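Local coordinates for Anapc5 protein (Xenopus laevis, PDB 5BPZ) that serves as a subunit of the anaphase-promoting complex (APC/C), a cell-cycle ubiquitin ligase, and is represented here by its all-helical N-terminal domain, at residues I35-L38 against V39-E43; S74-I77 against K78-E82; S89-H92 against I93-L97. One frame throughout, in Å; residues are numbered along the deposited sequence.

Contact 1: I35-L38 against V39-E43; sequences ISVL and VLLSE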
ATOM      1  N   ILE A  35      -0.600  -4.209   1.554  1.00 34.18           N
ATOM      2  CA  ILE A  35       0.499  -3.769   0.676  1.00 33.67           C
ATOM      3  C   ILE A  35       0.080  -2.471  -0.023  1.00 34.76           C
ATOM      4  O   ILE A  35       0.846  -1.503  -0.068  1.00 34.79           O
ATOM      5  CB  ILE A  35       0.875  -4.891  -0.337  1.00 36.90           C
ATOM      6  CG1 ILE A  35       1.575  -6.074   0.384  1.00 38.36           C
ATOM      7  CG2 ILE A  35       1.749  -4.351  -1.476  1.00 37.31           C
ATOM      8  CD1 ILE A  35       1.683  -7.419  -0.479  1.00 39.15           C
ATOM      9  N   SER A  36      -1.161  -2.448  -0.515  1.00 29.31           N
ATOM     10  CA  SER A  36      -1.770  -1.304  -1.191  1.00 27.89           C
ATOM     11  C   SER A  36      -1.871  -0.085  -0.258  1.00 31.68           C
ATOM     12  O   SER A  36      -1.665   1.048  -0.688  1.00 30.65           O
ATOM     13  CB  SER A  36      -3.127  -1.712  -1.747  1.00 28.86           C
ATOM     14  OG  SER A  36      -2.963  -2.824  -2.615  1.00 33.80           O
ATOM     15  N   VAL A  37      -2.116  -0.332   1.034  1.00 30.60           N
ATOM     16  CA  VAL A  37      -2.161   0.709   2.067  1.00 30.27           C
ATOM     17  C   VAL A  37      -0.736   1.260   2.304  1.00 34.74           C
ATOM     18  O   VAL A  37      -0.559   2.474   2.408  1.00 33.76           O
ATOM     19  CB  VAL A  37      -2.864   0.229   3.357  1.00 34.04           C
ATOM     20  CG1 VAL A  37      -2.751   1.271   4.467  1.00 33.62           C
ATOM     21  CG2 VAL A  37      -4.335  -0.084   3.076  1.00 34.00           C
ATOM     22  N   LEU A  38       0.273   0.372   2.310  1.00 31.83           N
ATOM     23  CA  LEU A  38       1.682   0.757   2.435  1.00 32.23           C
ATOM     24  C   LEU A  38       2.085   1.626   1.247  1.00 35.85           C
ATOM     25  O   LEU A  38       2.723   2.649   1.450  1.00 36.85           O
ATOM     26  CB  LEU A  38       2.603  -0.478   2.547  1.00 33.32           C
ATOM     27  CG  LEU A  38       2.466  -1.335   3.809  1.00 38.96           C
ATOM     28  CD1 LEU A  38       3.249  -2.624   3.664  1.00 40.78           C
ATOM     29  CD2 LEU A  38       2.919  -0.570   5.083  1.00 39.93           C
ATOM     30  N   VAL A  39       1.669   1.242   0.014  1.00 33.39           N
ATOM     31  CA  VAL A  39       1.896   1.982  -1.244  1.00 32.40           C
ATOM     32  C   VAL A  39       1.248   3.377  -1.091  1.00 35.62           C
ATOM     33  O   VAL A  39       1.877   4.385  -1.417  1.00 35.65           O
ATOM     34  CB  VAL A  39       1.325   1.210  -2.474  1.00 35.58           C
ATOM     35  CG1 VAL A  39       1.215   2.108  -3.705  1.00 34.85           C
ATOM     36  CG2 VAL A  39       2.158  -0.036  -2.786  1.00 36.28           C
ATOM     37  N   LEU A  40       0.005   3.422  -0.572  1.00 30.49           N
ATOM     38  CA  LEU A  40      -0.697   4.672  -0.330  1.00 30.13           C
ATOM     39  C   LEU A  40       0.059   5.558   0.673  1.00 33.79           C
ATOM     40  O   LEU A  40       0.229   6.752   0.415  1.00 31.58           O
ATOM     41  CB  LEU A  40      -2.139   4.415   0.118  1.00 30.30           C
ATOM     42  CG  LEU A  40      -2.921   5.607   0.674  1.00 34.61           C
ATOM     43  CD1 LEU A  40      -3.148   6.675  -0.388  1.00 34.72           C
ATOM     44  CD2 LEU A  40      -4.224   5.155   1.257  1.00 34.81           C
ATOM     45  N   LEU A  41       0.539   4.970   1.781  1.00 32.17           N
ATOM     46  CA  LEU A  41       1.294   5.724   2.781  1.00 33.81           C
ATOM     47  C   LEU A  41       2.582   6.266   2.180  1.00 37.32           C
ATOM     48  O   LEU A  41       2.901   7.435   2.380  1.00 37.67           O
ATOM     49  CB  LEU A  41       1.572   4.886   4.037  1.00 35.30           C
ATOM     50  CG  LEU A  41       0.358   4.599   4.927  1.00 40.57           C
ATOM     51  CD1 LEU A  41       0.666   3.453   5.908  1.00 41.66           C
ATOM     52  CD2 LEU A  41      -0.095   5.855   5.673  1.00 42.56           C
ATOM     53  N   SER A  42       3.260   5.455   1.360  1.00 34.45           N
ATOM     54  CA  SER A  42       4.488   5.860   0.675  1.00 35.13           C
ATOM     55  C   SER A  42       4.229   7.024  -0.301  1.00 39.29           C
ATOM     56  O   SER A  42       4.938   8.035  -0.249  1.00 38.30           O
ATOM     57  CB  SER A  42       5.104   4.675  -0.052  1.00 38.57           C
ATOM     58  OG  SER A  42       6.296   5.050  -0.717  1.00 46.72           O
ATOM     59  N   GLU A  43       3.192   6.884  -1.164  1.00 34.99           N
ATOM     60  CA  GLU A  43       2.800   7.893  -2.144  1.00 34.51           C
ATOM     61  C   GLU A  43       2.333   9.185  -1.497  1.00 38.80           C
ATOM     62  O   GLU A  43       2.567  10.262  -2.050  1.00 38.68           O
ATOM     63  CB  GLU A  43       1.752   7.347  -3.129  1.00 35.60           C
ATOM     64  CG  GLU A  43       2.309   6.300  -4.093  1.00 45.20           C
ATOM     65  CD  GLU A  43       3.593   6.681  -4.808  1.00 62.51           C
ATOM     66  OE1 GLU A  43       3.627   7.763  -5.439  1.00 51.06           O
ATOM     67  OE2 GLU A  43       4.580   5.914  -4.702  1.00 55.10           O
TER
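Val37 and Leu41 meet one turn apart on the helix 32-46, a local i to i+4 contact in the middle of the all-helical N-terminal domain, close to the centre of the chain. The backbone supplies the polar part. Four consecutive amides, those of Val39, Leu40, Leu41 and Ser42, each donate to the carbonyl four residues earlier. The bond from Leu41 N to Val37 O is 2.8 Å long, and that from Val39 N to Ile35 O is 2.9 Å.

Side-chain carbons pack against the same carbonyls. Val39 has CG1 anti to its backbone N (chi1 165°), which turns the other methyl back along the helix, where CG2 lies 3.4 Å from Ile35 O. Leu41 behaves comparably, its branch carbon CG standing 3.4 Å from Val37 O, while its CD1 reaches the methyl CG1 of Val37 at 4.3 Å, a loose apolar touch. Leu40 brings CB to the same Val37 O at 3.4 Å. Aliphatic carbons thus lie beside oxygens that already accept an amide.

The side chains also pack on other helices: Leu40 and Leu41 meet helix 52-67, Leu38 touches Phe109, Phe110 and Leu113 of helix 103-114 and also meets helix 129-142, and Ile35 touches Met98. Ser36, a buried residue beside Ile95, has its hydroxyl hydrogen-bonded to the backbone oxygen of Pro32, one turn back.

The chemistry is that of a central core helix: main-chain polarity is settled internally by the i to i+4 bonds, the buried serine is satisfied by its own helix, and the aliphatic surface can be packed by several neighbouring helices at once.

Contact 2: S74-I77 against K78-E82; sequences SKLI and KIVEE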
ATOM      1  N   SER A  74     -10.324  -1.842  -6.170  1.00 33.72           N
ATOM      2  CA  SER A  74     -11.317  -0.951  -6.778  1.00 34.84           C
ATOM      3  C   SER A  74     -11.925  -0.008  -5.740  1.00 37.06           C
ATOM      4  O   SER A  74     -11.974   1.200  -5.980  1.00 37.25           O
ATOM      5  CB  SER A  74     -12.408  -1.771  -7.460  1.00 40.12           C
ATOM      6  OG  SER A  74     -13.224  -0.946  -8.274  1.00 50.81           O
ATOM      7  N   LYS A  75     -12.314  -0.549  -4.565  1.00 32.75           N
ATOM      8  CA  LYS A  75     -12.883   0.239  -3.471  1.00 32.62           C
ATOM      9  C   LYS A  75     -11.846   1.157  -2.844  1.00 34.90           C
ATOM     10  O   LYS A  75     -12.144   2.322  -2.582  1.00 33.99           O
ATOM     11  CB  LYS A  75     -13.541  -0.647  -2.409  1.00 34.90           C
ATOM     12  CG  LYS A  75     -14.593   0.111  -1.603  1.00 45.38           C
ATOM     13  CD  LYS A  75     -15.249  -0.767  -0.551  1.00 57.24           C
ATOM     14  CE  LYS A  75     -15.651   0.014   0.673  1.00 63.53           C
ATOM     15  NZ  LYS A  75     -15.751  -0.866   1.870  1.00 77.69           N
ATOM     16  N   LEU A  76     -10.630   0.641  -2.619  1.00 30.88           N
ATOM     17  CA  LEU A  76      -9.542   1.425  -2.046  1.00 29.62           C
ATOM     18  C   LEU A  76      -9.207   2.625  -2.922  1.00 33.61           C
ATOM     19  O   LEU A  76      -9.113   3.728  -2.396  1.00 34.69           O
ATOM     20  CB  LEU A  76      -8.295   0.562  -1.808  1.00 28.33           C
ATOM     21  CG  LEU A  76      -7.057   1.295  -1.288  1.00 31.38           C
ATOM     22  CD1 LEU A  76      -7.318   1.940   0.088  1.00 31.40           C
ATOM     23  CD2 LEU A  76      -5.880   0.364  -1.214  1.00 29.33           C
ATOM     24  N   ILE A  77      -9.086   2.430  -4.245  1.00 30.19           N
ATOM     25  CA  ILE A  77      -8.788   3.519  -5.195  1.00 30.48           C
ATOM     26  C   ILE A  77      -9.906   4.565  -5.190  1.00 35.27           C
ATOM     27  O   ILE A  77      -9.613   5.759  -5.251  1.00 36.74           O
ATOM     28  CB  ILE A  77      -8.449   2.962  -6.627  1.00 34.41           C
ATOM     29  CG1 ILE A  77      -7.204   2.006  -6.613  1.00 33.57           C
ATOM     30  CG2 ILE A  77      -8.300   4.076  -7.688  1.00 35.87           C
ATOM     31  CD1 ILE A  77      -5.893   2.523  -5.906  1.00 36.16           C
ATOM     32  N   LYS A  78     -11.182   4.121  -5.091  1.00 32.86           N
ATOM     33  CA  LYS A  78     -12.335   5.029  -5.048  1.00 34.81           C
ATOM     34  C   LYS A  78     -12.264   5.928  -3.811  1.00 38.36           C
ATOM     35  O   LYS A  78     -12.421   7.132  -3.934  1.00 39.19           O
ATOM     36  CB  LYS A  78     -13.661   4.258  -5.119  1.00 38.82           C
ATOM     37  CG  LYS A  78     -14.013   3.812  -6.531  1.00 48.96           C
ATOM     38  CD  LYS A  78     -15.284   2.976  -6.569  1.00 56.87           C
ATOM     39  CE  LYS A  78     -15.822   2.816  -7.973  1.00 68.04           C
ATOM     40  NZ  LYS A  78     -14.997   1.887  -8.790  1.00 76.58           N
ATOM     41  N   ILE A  79     -11.905   5.357  -2.656  1.00 35.86           N
ATOM     42  CA  ILE A  79     -11.725   6.099  -1.402  1.00 36.58           C
ATOM     43  C   ILE A  79     -10.586   7.125  -1.530  1.00 42.33           C
ATOM     44  O   ILE A  79     -10.779   8.288  -1.177  1.00 45.22           O
ATOM     45  CB  ILE A  79     -11.531   5.132  -0.199  1.00 37.81           C
ATOM     46  CG1 ILE A  79     -12.813   4.299   0.037  1.00 39.46           C
ATOM     47  CG2 ILE A  79     -11.137   5.909   1.064  1.00 38.38           C
ATOM     48  CD1 ILE A  79     -12.663   3.096   0.920  1.00 45.44           C
ATOM     49  N   VAL A  80      -9.416   6.696  -2.044  1.00 37.24           N
ATOM     50  CA  VAL A  80      -8.227   7.544  -2.232  1.00 36.60           C
ATOM     51  C   VAL A  80      -8.522   8.704  -3.206  1.00 41.83           C
ATOM     52  O   VAL A  80      -8.054   9.811  -2.971  1.00 41.25           O
ATOM     53  CB  VAL A  80      -6.970   6.721  -2.647  1.00 39.00           C
ATOM     54  CG1 VAL A  80      -5.746   7.619  -2.816  1.00 39.70           C
ATOM     55  CG2 VAL A  80      -6.670   5.622  -1.632  1.00 37.10           C
ATOM     56  N   GLU A  81      -9.325   8.455  -4.264  1.00 39.92           N
ATOM     57  CA  GLU A  81      -9.736   9.457  -5.260  1.00 43.82           C
ATOM     58  C   GLU A  81     -10.508  10.609  -4.615  1.00 51.21           C
ATOM     59  O   GLU A  81     -10.382  11.751  -5.052  1.00 52.50           O
ATOM     60  CB  GLU A  81     -10.627   8.801  -6.326  1.00 46.73           C
ATOM     61  CG  GLU A  81      -9.977   8.686  -7.693  1.00 60.49           C
ATOM     62  CD  GLU A  81     -10.481   7.551  -8.566  1.00 81.72           C
ATOM     63  OE1 GLU A  81     -11.715   7.351  -8.649  1.00 72.18           O
ATOM     64  OE2 GLU A  81      -9.635   6.880  -9.199  1.00 75.05           O
ATOM     65  N   GLU A  82     -11.304  10.303  -3.575  1.00 49.83           N
ATOM     66  CA  GLU A  82     -12.111  11.292  -2.864  1.00 53.58           C
ATOM     67  C   GLU A  82     -11.307  12.294  -2.039  1.00 61.39           C
ATOM     68  O   GLU A  82     -11.655  13.471  -2.046  1.00 64.82           O
ATOM     69  CB  GLU A  82     -13.155  10.613  -1.977  1.00 54.38           C
ATOM     70  CG  GLU A  82     -14.393  10.162  -2.730  1.00 65.17           C
ATOM     71  CD  GLU A  82     -15.611   9.896  -1.866  1.00 81.76           C
ATOM     72  OE1 GLU A  82     -15.451   9.713  -0.637  1.00 66.95           O
ATOM     73  OE2 GLU A  82     -16.728   9.855  -2.428  1.00 77.18           O
TER
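Ser74 and Lys78, a turn apart on helix 73-83, share both a backbone bond and a side-chain one. Lys78 N donates to Ser74 O at 3.2 Å, and the ammonium NZ reaches Ser74 OG at 3.4 Å, a weak hydrogen bond. The lysine gets there by running back along the helix: CG, beside the backbone N (chi1 -79°), passes 3.4 Å from Ser74 O, and a bend at the last torsion (chi4 73°) brings NZ round to the hydroxyl. The next three backbone bonds continue the alpha-helical i to i+4 pattern, Glu81 N to Ile77 O being 2.9 Å.

This short helix is amphipathic within the helical domain: Leu76 and Val80 are buried against Ser36 and Leu40 of helix 32-46, whereas Lys75, Lys78 and Glu81 are exposed.

Among apolar contacts, Leu76 CD1 meets Val80 CG2 at 4.1 Å, the two side chains crossing obliquely. That same Val80 methyl comes 3.2 Å from Leu76 O. Glu81 and Ile77 also meet through their side chains, where OE2 of Glu81 comes 3.5 Å from the methyl CG2 of Ile77.

Contact 3: S89-H92 against I93-L97; sequences SSVH and IRIKL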
ATOM      1  N   SER A  89      -4.073   7.622  -8.597  1.00 45.79           N
ATOM      2  CA  SER A  89      -3.522   7.043  -9.820  1.00 46.46           C
ATOM      3  C   SER A  89      -2.135   6.492  -9.578  1.00 47.78           C
ATOM      4  O   SER A  89      -1.825   5.408 -10.065  1.00 48.12           O
ATOM      5  CB  SER A  89      -3.493   8.075 -10.948  1.00 55.11           C
ATOM      6  OG  SER A  89      -4.803   8.418 -11.370  1.00 67.26           O
ATOM      7  N   SER A  90      -1.300   7.229  -8.830  1.00 42.84           N
ATOM      8  CA  SER A  90       0.072   6.841  -8.515  1.00 42.33           C
ATOM      9  C   SER A  90       0.097   5.550  -7.717  1.00 42.74           C
ATOM     10  O   SER A  90       0.979   4.719  -7.929  1.00 44.16           O
ATOM     11  CB  SER A  90       0.780   7.950  -7.745  1.00 47.29           C
ATOM     12  OG  SER A  90       0.764   9.164  -8.476  1.00 61.14           O
ATOM     13  N   VAL A  91      -0.864   5.390  -6.800  1.00 36.16           N
ATOM     14  CA  VAL A  91      -1.035   4.200  -5.968  1.00 34.01           C
ATOM     15  C   VAL A  91      -1.408   3.034  -6.891  1.00 36.72           C
ATOM     16  O   VAL A  91      -0.753   1.989  -6.850  1.00 35.90           O
ATOM     17  CB  VAL A  91      -2.096   4.428  -4.853  1.00 35.72           C
ATOM     18  CG1 VAL A  91      -2.506   3.119  -4.186  1.00 33.66           C
ATOM     19  CG2 VAL A  91      -1.592   5.418  -3.816  1.00 35.43           C
ATOM     20  N   HIS A  92      -2.433   3.247  -7.743  1.00 34.34           N
ATOM     21  CA  HIS A  92      -2.950   2.266  -8.697  1.00 36.43           C
ATOM     22  C   HIS A  92      -1.871   1.730  -9.654  1.00 41.78           C
ATOM     23  O   HIS A  92      -1.735   0.510  -9.788  1.00 41.33           O
ATOM     24  CB  HIS A  92      -4.164   2.835  -9.453  1.00 39.31           C
ATOM     25  CG  HIS A  92      -4.755   1.885 -10.445  1.00 44.94           C
ATOM     26  ND1 HIS A  92      -5.509   0.799 -10.043  1.00 46.29           N
ATOM     27  CD2 HIS A  92      -4.648   1.869 -11.795  1.00 50.63           C
ATOM     28  CE1 HIS A  92      -5.851   0.173 -11.157  1.00 47.75           C
ATOM     29  NE2 HIS A  92      -5.347   0.770 -12.233  1.00 50.77           N
ATOM     30  N   ILE A  93      -1.083   2.636 -10.273  1.00 40.51           N
ATOM     31  CA  ILE A  93      -0.013   2.290 -11.222  1.00 42.90           C
ATOM     32  C   ILE A  93       1.174   1.618 -10.512  1.00 46.31           C
ATOM     33  O   ILE A  93       1.828   0.771 -11.117  1.00 48.09           O
ATOM     34  CB  ILE A  93       0.425   3.508 -12.120  1.00 48.97           C
ATOM     35  CG1 ILE A  93      -0.776   4.208 -12.827  1.00 49.82           C
ATOM     36  CG2 ILE A  93       1.522   3.141 -13.135  1.00 53.91           C
ATOM     37  CD1 ILE A  93      -1.528   3.423 -13.944  1.00 63.68           C
ATOM     38  N   ARG A  94       1.458   1.985  -9.250  1.00 41.56           N
ATOM     39  CA  ARG A  94       2.560   1.366  -8.502  1.00 42.17           C
ATOM     40  C   ARG A  94       2.266  -0.123  -8.250  1.00 44.93           C
ATOM     41  O   ARG A  94       3.167  -0.950  -8.388  1.00 46.81           O
ATOM     42  CB  ARG A  94       2.841   2.109  -7.186  1.00 41.67           C
ATOM     43  CG  ARG A  94       3.929   1.465  -6.332  1.00 56.42           C
ATOM     44  CD  ARG A  94       5.221   2.252  -6.346  1.00 65.89           C
ATOM     45  NE  ARG A  94       5.264   3.188  -5.228  1.00 70.63           N
ATOM     46  CZ  ARG A  94       6.173   3.163  -4.259  1.00 84.89           C
ATOM     47  NH1 ARG A  94       7.157   2.272  -4.284  1.00 78.13           N
ATOM     48  NH2 ARG A  94       6.120   4.044  -3.274  1.00 62.68           N
ATOM     49  N   ILE A  95       1.013  -0.450  -7.876  1.00 38.32           N
ATOM     50  CA  ILE A  95       0.570  -1.828  -7.650  1.00 37.89           C
ATOM     51  C   ILE A  95       0.583  -2.557  -8.989  1.00 43.89           C
ATOM     52  O   ILE A  95       1.159  -3.638  -9.073  1.00 45.95           O
ATOM     53  CB  ILE A  95      -0.797  -1.890  -6.905  1.00 37.58           C
ATOM     54  CG1 ILE A  95      -0.626  -1.385  -5.458  1.00 35.19           C
ATOM     55  CG2 ILE A  95      -1.396  -3.318  -6.922  1.00 37.39           C
ATOM     56  CD1 ILE A  95      -1.816  -0.569  -4.979  1.00 40.91           C
ATOM     57  N   LYS A  96       0.046  -1.911 -10.048  1.00 41.70           N
ATOM     58  CA  LYS A  96       0.041  -2.403 -11.433  1.00 45.02           C
ATOM     59  C   LYS A  96       1.447  -2.858 -11.879  1.00 52.96           C
ATOM     60  O   LYS A  96       1.579  -3.959 -12.405  1.00 52.74           O
ATOM     61  CB  LYS A  96      -0.472  -1.298 -12.383  1.00 49.21           C
ATOM     62  CG  LYS A  96      -0.551  -1.704 -13.864  1.00 52.96           C
ATOM     63  CD  LYS A  96      -0.594  -0.478 -14.755  1.00 62.26           C
ATOM     64  CE  LYS A  96      -1.757  -0.481 -15.715  1.00 74.88           C
ATOM     65  NZ  LYS A  96      -1.594  -1.492 -16.790  1.00 82.41           N
ATOM     66  N   LEU A  97       2.483  -2.014 -11.650  1.00 52.54           N
ATOM     67  CA  LEU A  97       3.872  -2.301 -12.024  1.00 56.83           C
ATOM     68  C   LEU A  97       4.476  -3.420 -11.192  1.00 62.38           C
ATOM     69  O   LEU A  97       5.263  -4.205 -11.715  1.00 65.98           O
ATOM     70  CB  LEU A  97       4.748  -1.036 -11.965  1.00 58.31           C
ATOM     71  CG  LEU A  97       4.411   0.055 -12.985  1.00 64.45           C
ATOM     72  CD1 LEU A  97       4.932   1.401 -12.533  1.00 64.57           C
ATOM     73  CD2 LEU A  97       4.907  -0.297 -14.383  1.00 70.31           C
TER
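Val91 and Ile95 lie side by side on helix 85-99 and point the same way, with Val91 CG1 against Ile95 CD1 at 3.8 Å. This is the apolar part of an i to i+4 contact whose backbone is regular: Ile93 N donates to Ser89 O at 2.9 Å, and Lys96 N to His92 O at 3.0 Å. The bond from Arg94 N to Ser90 O is more bent (144° at the hydrogen).

The torsions set where each side chain ends. Ile95 holds CG1 beside its backbone N (chi1 -68°), which folds the chain back until CD1 is 3.3 Å from Val91 O as well as against the valine methyl. Ile93 also carries CG1 on the side of its backbone N, and that methylene comes 3.2 Å from Ser89 O; its side chain lies close to that of His92. Arg94 takes another course. Its CB remains 3.3 Å from Ser90 O, but bends at the second and third torsions carry the guanidinium away from these residues, to a salt bridge with Glu43. Lys96 likewise starts close, with CB 3.4 Å from His92 O, before its chain turns off toward long, weak ion pairs with Glu100 and Glu164.

Three helices share the surface of this one, and Val91 and Ile95 touch more than one of them. Helix 32-46 receives Ser90, Val91, Arg94 and Ile95; helix 73-83 meets Val91, His92 and Ile95; and helix 146-164 brings Phe160 against Ile95, Lys96 and the ring of His92, the two rings inclined at about 50°.

The three contacts show local helix turns packed against one another: each is closed within its own helix, yet every pair of them also touches. Contacts 1 and 3, with centres about 10 Å apart, are joined mainly at a salt bridge, Glu43 OE2 to Arg94 NH2 at 2.8 Å, with packing of Ile95 on Ser36. Contacts 1 and 2, centres about 13 Å apart, meet through hydrocarbon, with Ser36 CB 3.5 Å from Leu76 CD2 and Leu40 CD1 3.7 Å from Val80 CG1. Between contacts 2 and 3, centres about 12 Å apart, Ile77 CD1 packs on Val91 CG1 at 3.8 Å. Contact 1 is the most central; a 1,2-ethanediol, probably from crystallisation, lies near Ser74 in contact 2.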